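Local coordinates for bacteriocin (Pseudomonas syringae pv. tomato, PDB 4FZL), which degrades lipid II, the peptidoglycan precursor, and so probably kills related bacteria as a calcium-binding phosphatase of the colicin M family, at residues L121-R126 with I168-V173; R126-V131 with F150-G155. All coordinates share one frame; numbering follows the deposited sequence.

In the fold
The two contacts sit side by side in the colicin M-like part of the protein, their centres about 6 Å apart. Contact 1 lays the loop between helices 116-119 and 129-135 over strand 167-178; contact 2 continues from that loop into helix 129-135 and sets it against strand 142-153. Contact 2 is nested in the loop that contact 1 closes, and Arg126 belongs to both. Strands 142-153 and 167-178 are antiparallel neighbours in the mixed sheet, joined by a probable backbone hydrogen bond from Leu170 N to Phe150 O, and Val131 packs on Ile125 and Leu172. Loop and helix start thus cover one face of the sheet, whose calcium-binding end is near.

Contact 1 (L121-R126 with I168-V173); sequences LNVDIR and ITLRLV. With EDO (1,2-ethanediol), chain H; EDO (1,2-ethanediol), chain F; EDO (1,2-ethanediol), chain E.
Leu170 buries the most surface here, Leu172, Ile125 and Leu121 bury about equal amounts, and all four point their side chains toward each other across the interface of loop 121-126 and strand 167-178. Leu170 serves two loop residues with its two methyls. Its CD2 meets Leu121 CD1 at 4.1 Å, the two side chains reaching for each other tip to tip, while its CD1 comes within 3.8 Å of Val123 CG2, and there the two side chains run alongside each other, pointing opposite ways. The first torsion of Leu170 (chi1 -62°) swings CG toward the loop, and chi2 of 180° splays the methyls, CD2 to Leu121 and CD1 to Val123.

Two residues further along the strand, Leu172 instead turns both methyls to one residue, Ile125. Ile125 CD1 touches Leu172 CD1 at 3.7 Å and lies 4.0 Å from Leu172 CD2, so the end of the isoleucine rests against both methyls of the leucine. Leu172 has CG anti to its backbone N, unlike Leu170, and its fork meets Ile125 end on. The join is made by side chains alone: even the closest backbone pair, Ile125 and Leu172, keeps its CA atoms 9.0 Å apart.

Val131 and Val234 also touch both Ile125 and Leu172, adding helix 129-135 and strand 232-238 to the same cluster. On the other side of the strand Arg171 runs out extended, with NE in a salt bridge to Asp147 and NH2 giving a nearly straight bond of 3.0 Å to O2 of an ethanediol, probably from the crystallisation liquor. The loop end at Leu121 comes near the calcium site, about 7 Å between its side chain and that of Leu165. This is the apolar packing of a connecting loop over one face of the mixed sheet, over its antiparallel strands 142-153 and 167-178.

Contact 2 (R126-V131 with F150-G155); sequences RGIPDV and FAYDVG. With EDO (1,2-ethanediol), chain K.
The Phe150 ring takes two aliphatic groups from residues 126-131, both at an oblique angle to its plane, and has Tyr152 CD1 at its edge. The Tyr152 ring has an ethanediol, probably from the crystallisation liquor, over one face, with C2 3.5 Å above the plane and displaced toward the rim; Ile128 CD1 comes to the edge of the same ring. This is helix-on-sheet packing: the start of helix 129-135 and its N-cap residue, Ile128, lie against strand 142-153 in the colicin M-like part of the chain.

Ile128 makes the closer approach. Its CD1 lies 3.3 Å from Phe150 CE1, a tight fit, and the two side chains cross at about a right angle. CG1 and CD1 continue in a fully extended line (chi2 -180°), which carries the methyl against the angle where the two rings meet, close to Phe150 and more loosely, 4.3 Å from Tyr152 CD1, at the tyrosine edge. One helical turn onward, Val131 sets CG2 3.6 Å from Phe150 CD2, across the ring from the CD1-CE1 side that Ile128 meets. The first torsion of Phe150 (chi1 61°) turns one side of the ring to both aliphatic groups, which approach neighbouring parts of it.

Leu121 and Val123 of the preceding loop also touch Tyr152, whose hydroxyl is hydrogen-bonded to Asp157 OD1, so the far end of this ring is fixed too. At the end of the strand Asp153 N donates to O2 of the ethanediol, and Asp153 OD1 closes an Asx turn: Gly155 N reaches it at 2.8 Å from the anti side, 18° out of the carboxylate plane.

Contact 1 (L121-R126 with I168-V173)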
ATOM      1  N   LEU A 121       6.780  -5.767   6.053  1.00 22.50           N
ATOM      2  CA  LEU A 121       6.619  -6.987   6.809  1.00 25.78           C
ATOM      3  C   LEU A 121       7.871  -7.151   7.729  1.00 22.19           C
ATOM      4  O   LEU A 121       9.034  -6.974   7.289  1.00 26.93           O
ATOM      5  CB  LEU A 121       6.482  -8.188   5.877  1.00 25.25           C
ATOM      6  CG  LEU A 121       5.191  -8.199   5.078  1.00 22.43           C
ATOM      7  CD1 LEU A 121       5.272  -9.288   4.067  1.00 28.31           C
ATOM      8  CD2 LEU A 121       3.947  -8.237   5.941  1.00 30.16           C
ATOM      9  N   ASN A 122       7.614  -7.704   8.886  1.00 24.77           N
ATOM     10  CA  ASN A 122       8.661  -8.107   9.822  1.00 25.20           C
ATOM     11  C   ASN A 122       8.170  -9.389  10.533  1.00 26.72           C
ATOM     12  O   ASN A 122       7.828  -9.394  11.697  1.00 32.22           O
ATOM     13  CB  ASN A 122       9.032  -6.919  10.723  1.00 29.81           C
ATOM     14  CG  ASN A 122      10.219  -7.210  11.593  1.00 38.61           C
ATOM     15  OD1 ASN A 122      11.113  -8.023  11.257  1.00 52.75           O
ATOM     16  ND2 ASN A 122      10.318  -6.448  12.683  1.00 49.96           N
ATOM     17  N   VAL A 123       8.125 -10.478   9.760  1.00 25.91           N
ATOM     18  CA  VAL A 123       7.403 -11.651  10.197  1.00 27.40           C
ATOM     19  C   VAL A 123       8.254 -12.431  11.229  1.00 25.95           C
ATOM     20  O   VAL A 123       9.355 -12.792  10.956  1.00 30.62           O
ATOM     21  CB  VAL A 123       7.031 -12.552   9.023  1.00 23.94           C
ATOM     22  CG1 VAL A 123       6.281 -13.850   9.434  1.00 29.93           C
ATOM     23  CG2 VAL A 123       6.188 -11.758   7.996  1.00 25.96           C
ATOM     24  N   ASP A 124       7.670 -12.692  12.395  1.00 30.09           N
ATOM     25  CA  ASP A 124       8.306 -13.471  13.442  1.00 32.55           C
ATOM     26  C   ASP A 124       7.667 -14.860  13.365  1.00 29.54           C
ATOM     27  O   ASP A 124       6.609 -15.090  13.931  1.00 35.34           O
ATOM     28  CB  ASP A 124       8.038 -12.797  14.801  1.00 39.10           C
ATOM     29  CG  ASP A 124       8.522 -13.631  15.993  1.00 47.70           C
ATOM     30  OD1 ASP A 124       8.080 -13.349  17.154  1.00 78.28           O
ATOM     31  OD2 ASP A 124       9.374 -14.535  15.782  1.00 56.86           O
ATOM     32  N   ILE A 125       8.250 -15.777  12.590  1.00 31.79           N
ATOM     33  CA  ILE A 125       7.644 -17.089  12.389  1.00 38.71           C
ATOM     34  C   ILE A 125       7.438 -17.880  13.684  1.00 33.81           C
ATOM     35  O   ILE A 125       6.499 -18.646  13.793  1.00 36.46           O
ATOM     36  CB  ILE A 125       8.490 -17.942  11.431  1.00 35.81           C
ATOM     37  CG1 ILE A 125       8.434 -17.330  10.018  1.00 41.40           C
ATOM     38  CG2 ILE A 125       8.026 -19.391  11.472  1.00 44.79           C
ATOM     39  CD1 ILE A 125       9.764 -17.360   9.263  1.00 54.28           C
ATOM     40  N   ARG A 126       8.335 -17.699  14.658  1.00 31.77           N
ATOM     41  CA  ARG A 126       8.260 -18.417  15.901  1.00 36.58           C
ATOM     42  C   ARG A 126       6.982 -18.011  16.609  1.00 32.79           C
ATOM     43  O   ARG A 126       6.416 -18.821  17.350  1.00 43.25           O
ATOM     44  CB  ARG A 126       9.464 -18.118  16.801  1.00 43.41           C
ATOM     45  CG  ARG A 126      10.857 -18.488  16.266  1.00 41.62           C
ATOM     46  CD  ARG A 126      11.964 -18.252  17.297  1.00 55.53           C
ATOM     47  NE  ARG A 126      11.695 -19.018  18.527  1.00 79.07           N
ATOM     48  CZ  ARG A 126      11.687 -20.355  18.615  1.00 67.61           C
ATOM     49  NH1 ARG A 126      11.963 -21.134  17.563  1.00 91.41           N
ATOM     50  NH2 ARG A 126      11.411 -20.926  19.779  1.00 78.55           N
ATOM     51  N   ILE A 168      -3.450 -10.612   4.507  1.00 23.99           N
ATOM     52  CA  ILE A 168      -2.973 -11.210   3.288  1.00 20.75           C
ATOM     53  C   ILE A 168      -2.594 -12.641   3.615  1.00 21.04           C
ATOM     54  O   ILE A 168      -2.628 -13.064   4.760  1.00 27.65           O
ATOM     55  CB  ILE A 168      -1.772 -10.414   2.752  1.00 19.67           C
ATOM     56  CG1 ILE A 168      -0.561 -10.365   3.671  1.00 22.84           C
ATOM     57  CG2 ILE A 168      -2.149  -9.010   2.318  1.00 26.30           C
ATOM     58  CD1 ILE A 168       0.668  -9.699   3.111  1.00 29.28           C
ATOM     59  N   THR A 169      -2.199 -13.363   2.610  1.00 20.20           N
ATOM     60  CA  THR A 169      -1.703 -14.739   2.803  1.00 17.39           C
ATOM     61  C   THR A 169      -0.245 -14.699   2.358  1.00 17.23           C
ATOM     62  O   THR A 169       0.099 -14.228   1.275  1.00 18.32           O
ATOM     63  CB  THR A 169      -2.533 -15.721   2.044  1.00 21.37           C
ATOM     64  OG1 THR A 169      -3.959 -15.616   2.333  1.00 24.24           O
ATOM     65  CG2 THR A 169      -2.042 -17.203   2.241  1.00 23.30           C
ATOM     66  N   LEU A 170       0.565 -15.254   3.227  1.00 18.92           N
ATOM     67  CA  LEU A 170       1.982 -15.427   2.995  1.00 17.56           C
ATOM     68  C   LEU A 170       2.333 -16.878   2.779  1.00 18.02           C
ATOM     69  O   LEU A 170       1.582 -17.813   3.184  1.00 21.15           O
ATOM     70  CB  LEU A 170       2.790 -14.888   4.162  1.00 18.36           C
ATOM     71  CG  LEU A 170       2.617 -13.386   4.412  1.00 18.47           C
ATOM     72  CD1 LEU A 170       3.451 -12.899   5.606  1.00 23.33           C
ATOM     73  CD2 LEU A 170       3.038 -12.590   3.196  1.00 19.26           C
ATOM     74  N   ARG A 171       3.444 -17.065   2.062  1.00 19.40           N
ATOM     75  CA  ARG A 171       4.015 -18.379   1.858  1.00 19.98           C
ATOM     76  C   ARG A 171       5.424 -18.441   2.406  1.00 19.12           C
ATOM     77  O   ARG A 171       6.211 -17.556   2.130  1.00 20.06           O
ATOM     78  CB  ARG A 171       4.075 -18.696   0.364  1.00 18.67           C
ATOM     79  CG  ARG A 171       4.741 -20.000  -0.019  1.00 19.65           C
ATOM     80  CD  ARG A 171       4.681 -20.121  -1.507  1.00 23.07           C
ATOM     81  NE  ARG A 171       5.315 -21.321  -1.994  1.00 24.72           N
ATOM     82  CZ  ARG A 171       5.684 -21.491  -3.262  1.00 23.24           C
ATOM     83  NH1 ARG A 171       5.622 -20.467  -4.121  1.00 30.69           N
ATOM     84  NH2 ARG A 171       6.252 -22.641  -3.638  1.00 29.86           N
ATOM     85  N   LEU A 172       5.729 -19.455   3.217  1.00 21.92           N
ATOM     86  CA  LEU A 172       7.055 -19.699   3.753  1.00 20.66           C
ATOM     87  C   LEU A 172       7.574 -20.936   3.067  1.00 22.86           C
ATOM     88  O   LEU A 172       6.975 -22.029   3.198  1.00 20.96           O
ATOM     89  CB  LEU A 172       7.012 -19.922   5.276  1.00 23.83           C
ATOM     90  CG  LEU A 172       8.374 -20.068   5.966  1.00 25.27           C
ATOM     91  CD1 LEU A 172       9.307 -18.841   5.879  1.00 29.26           C
ATOM     92  CD2 LEU A 172       8.111 -20.505   7.432  1.00 30.47           C
ATOM     93  N   VAL A 173       8.698 -20.797   2.356  1.00 20.08           N
ATOM     94  CA  VAL A 173       9.185 -21.893   1.542  1.00 21.71           C
ATOM     95  C   VAL A 173      10.716 -21.962   1.701  1.00 23.12           C
ATOM     96  O   VAL A 173      11.432 -20.939   1.602  1.00 22.88           O
ATOM     97  CB  VAL A 173       8.750 -21.738   0.046  1.00 21.80           C
ATOM     98  CG1 VAL A 173       9.081 -20.351  -0.515  1.00 25.20           C
ATOM     99  CG2 VAL A 173       9.404 -22.814  -0.788  1.00 29.70           C
TER
HETATM  100  C1  EDO H 306      11.431 -11.929  14.182  1.00 37.02           C
HETATM  101  O1  EDO H 306      10.965 -10.685  14.739  1.00 46.73           O
HETATM  102  C2  EDO H 306      11.827 -11.609  12.754  1.00 32.82           C
HETATM  103  O2  EDO H 306      12.024 -10.166  12.817  1.00 38.83           O
HETATM  104  C1  EDO F 304       6.192 -21.038  -7.405  1.00 34.00           C
HETATM  105  O1  EDO F 304       5.792 -20.795  -8.817  1.00 48.61           O
HETATM  106  C2  EDO F 304       6.134 -22.533  -7.225  1.00 29.58           C
HETATM  107  O2  EDO F 304       7.141 -23.203  -6.456  1.00 37.76           O
HETATM  108  C1  EDO E 303       3.400 -17.014  -3.428  1.00 26.65           C
HETATM  109  O1  EDO E 303       4.419 -17.760  -4.112  1.00 24.48           O
HETATM  110  C2  EDO E 303       2.260 -16.705  -4.318  1.00 24.82           C
HETATM  111  O2  EDO E 303       2.634 -15.899  -5.419  1.00 33.66           O

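Contact 2 (R126-V131 with F150-G155)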
ATOM      1  N   ARG A 126       8.335 -17.699  14.658  1.00 31.77           N
ATOM      2  CA  ARG A 126       8.260 -18.417  15.901  1.00 36.58           C
ATOM      3  C   ARG A 126       6.982 -18.011  16.609  1.00 32.79           C
ATOM      4  O   ARG A 126       6.416 -18.821  17.350  1.00 43.25           O
ATOM      5  CB  ARG A 126       9.464 -18.118  16.801  1.00 43.41           C
ATOM      6  CG  ARG A 126      10.857 -18.488  16.266  1.00 41.62           C
ATOM      7  CD  ARG A 126      11.964 -18.252  17.297  1.00 55.53           C
ATOM      8  NE  ARG A 126      11.695 -19.018  18.527  1.00 79.07           N
ATOM      9  CZ  ARG A 126      11.687 -20.355  18.615  1.00 67.61           C
ATOM     10  NH1 ARG A 126      11.963 -21.134  17.563  1.00 91.41           N
ATOM     11  NH2 ARG A 126      11.411 -20.926  19.779  1.00 78.55           N
ATOM     12  N   GLY A 127       6.441 -16.831  16.271  1.00 39.13           N
ATOM     13  CA  GLY A 127       5.151 -16.378  16.811  1.00 45.87           C
ATOM     14  C   GLY A 127       3.904 -16.854  16.080  1.00 38.05           C
ATOM     15  O   GLY A 127       2.832 -16.398  16.390  1.00 46.71           O
ATOM     16  N   ILE A 128       4.048 -17.817  15.144  1.00 37.15           N
ATOM     17  CA  ILE A 128       2.935 -18.303  14.276  1.00 33.30           C
ATOM     18  C   ILE A 128       2.716 -19.821  14.470  1.00 40.10           C
ATOM     19  O   ILE A 128       3.376 -20.644  13.824  1.00 34.98           O
ATOM     20  CB  ILE A 128       3.180 -17.976  12.755  1.00 36.26           C
ATOM     21  CG1 ILE A 128       3.289 -16.455  12.600  1.00 40.94           C
ATOM     22  CG2 ILE A 128       2.067 -18.541  11.861  1.00 41.13           C
ATOM     23  CD1 ILE A 128       3.515 -15.990  11.195  1.00 48.36           C
ATOM     24  N   PRO A 129       1.781 -20.214  15.353  1.00 38.08           N
ATOM     25  CA  PRO A 129       1.664 -21.633  15.698  1.00 46.64           C
ATOM     26  C   PRO A 129       1.400 -22.597  14.557  1.00 40.72           C
ATOM     27  O   PRO A 129       2.032 -23.655  14.504  1.00 44.16           O
ATOM     28  CB  PRO A 129       0.473 -21.653  16.677  1.00 54.57           C
ATOM     29  CG  PRO A 129       0.526 -20.327  17.312  1.00 53.36           C
ATOM     30  CD  PRO A 129       0.895 -19.394  16.204  1.00 48.32           C
ATOM     31  N   ASP A 130       0.502 -22.283  13.636  1.00 39.14           N
ATOM     32  CA  ASP A 130       0.282 -23.271  12.571  1.00 45.17           C
ATOM     33  C   ASP A 130       1.592 -23.542  11.814  1.00 37.66           C
ATOM     34  O   ASP A 130       1.799 -24.664  11.402  1.00 44.06           O
ATOM     35  CB  ASP A 130      -0.859 -22.909  11.597  1.00 45.61           C
ATOM     36  CG  ASP A 130      -2.250 -22.997  12.242  1.00 59.99           C
ATOM     37  OD1 ASP A 130      -2.404 -23.480  13.404  1.00 71.32           O
ATOM     38  OD2 ASP A 130      -3.213 -22.576  11.572  1.00 56.67           O
ATOM     39  N   VAL A 131       2.484 -22.550  11.647  1.00 34.84           N
ATOM     40  CA  VAL A 131       3.791 -22.765  10.961  1.00 33.63           C
ATOM     41  C   VAL A 131       4.787 -23.515  11.846  1.00 28.49           C
ATOM     42  O   VAL A 131       5.428 -24.489  11.420  1.00 30.81           O
ATOM     43  CB  VAL A 131       4.389 -21.451  10.404  1.00 35.85           C
ATOM     44  CG1 VAL A 131       5.829 -21.628   9.940  1.00 38.89           C
ATOM     45  CG2 VAL A 131       3.499 -20.905   9.286  1.00 41.19           C
ATOM     46  N   PHE A 150       0.124 -19.126   5.227  1.00 20.13           N
ATOM     47  CA  PHE A 150      -0.535 -18.621   6.442  1.00 19.18           C
ATOM     48  C   PHE A 150      -1.124 -17.215   6.275  1.00 19.89           C
ATOM     49  O   PHE A 150      -0.533 -16.387   5.556  1.00 21.39           O
ATOM     50  CB  PHE A 150       0.386 -18.689   7.676  1.00 26.66           C
ATOM     51  CG  PHE A 150       1.637 -17.882   7.544  1.00 24.31           C
ATOM     52  CD1 PHE A 150       1.783 -16.621   8.115  1.00 23.08           C
ATOM     53  CD2 PHE A 150       2.692 -18.415   6.844  1.00 27.35           C
ATOM     54  CE1 PHE A 150       2.992 -15.930   7.981  1.00 27.06           C
ATOM     55  CE2 PHE A 150       3.883 -17.726   6.696  1.00 32.86           C
ATOM     56  CZ  PHE A 150       4.031 -16.473   7.249  1.00 25.38           C
ATOM     57  N   ALA A 151      -2.248 -16.966   6.954  1.00 25.27           N
ATOM     58  CA  ALA A 151      -2.828 -15.638   6.980  1.00 27.32           C
ATOM     59  C   ALA A 151      -1.997 -14.751   7.834  1.00 25.65           C
ATOM     60  O   ALA A 151      -1.456 -15.188   8.864  1.00 28.07           O
ATOM     61  CB  ALA A 151      -4.273 -15.676   7.508  1.00 30.32           C
ATOM     62  N   TYR A 152      -1.950 -13.479   7.464  1.00 23.87           N
ATOM     63  CA  TYR A 152      -1.166 -12.529   8.204  1.00 20.89           C
ATOM     64  C   TYR A 152      -1.848 -11.174   8.224  1.00 23.86           C
ATOM     65  O   TYR A 152      -2.166 -10.626   7.206  1.00 23.43           O
ATOM     66  CB  TYR A 152       0.212 -12.373   7.569  1.00 20.90           C
ATOM     67  CG  TYR A 152       1.267 -11.724   8.447  1.00 25.66           C
ATOM     68  CD1 TYR A 152       1.879 -12.434   9.491  1.00 26.11           C
ATOM     69  CD2 TYR A 152       1.645 -10.411   8.240  1.00 25.88           C
ATOM     70  CE1 TYR A 152       2.845 -11.835  10.275  1.00 26.84           C
ATOM     71  CE2 TYR A 152       2.616  -9.820   9.008  1.00 30.78           C
ATOM     72  CZ  TYR A 152       3.186 -10.543  10.042  1.00 30.42           C
ATOM     73  OH  TYR A 152       4.159 -10.003  10.817  1.00 34.79           O
ATOM     74  N   ASP A 153      -1.977 -10.626   9.430  1.00 24.39           N
ATOM     75  CA  ASP A 153      -2.552  -9.298   9.634  1.00 28.26           C
ATOM     76  C   ASP A 153      -1.388  -8.322   9.521  1.00 23.02           C
ATOM     77  O   ASP A 153      -0.517  -8.171  10.418  1.00 26.70           O
ATOM     78  CB  ASP A 153      -3.233  -9.244  10.988  1.00 24.36           C
ATOM     79  CG  ASP A 153      -3.917  -7.914  11.271  1.00 24.41           C
ATOM     80  OD1 ASP A 153      -3.494  -6.870  10.732  1.00 25.03           O
ATOM     81  OD2 ASP A 153      -4.914  -7.946  12.011  1.00 30.40           O
ATOM     82  N   VAL A 154      -1.381  -7.601   8.417  1.00 23.83           N
ATOM     83  CA  VAL A 154      -0.310  -6.755   8.090  1.00 22.47           C
ATOM     84  C   VAL A 154      -0.130  -5.638   9.147  1.00 23.78           C
ATOM     85  O   VAL A 154       0.927  -5.056   9.328  1.00 27.25           O
ATOM     86  CB  VAL A 154      -0.626  -6.184   6.679  1.00 24.62           C
ATOM     87  CG1 VAL A 154       0.300  -5.144   6.387  1.00 25.56           C
ATOM     88  CG2 VAL A 154      -0.586  -7.292   5.666  1.00 25.93           C
ATOM     89  N   GLY A 155      -1.241  -5.367   9.846  1.00 28.11           N
ATOM     90  CA  GLY A 155      -1.202  -4.453  10.936  1.00 29.38           C
ATOM     91  C   GLY A 155      -0.313  -4.857  12.072  1.00 29.55           C
ATOM     92  O   GLY A 155       0.062  -3.988  12.829  1.00 37.96           O
TER
HETATM   93  C1  EDO K 309       0.582 -12.421  13.098  1.00 39.74           C
HETATM   94  O1  EDO K 309       0.290 -13.810  12.950  1.00 45.49           O
HETATM   95  C2  EDO K 309      -0.317 -11.632  12.124  1.00 30.66           C
HETATM   96  O2  EDO K 309      -1.515 -12.247  11.804  1.00 28.06           O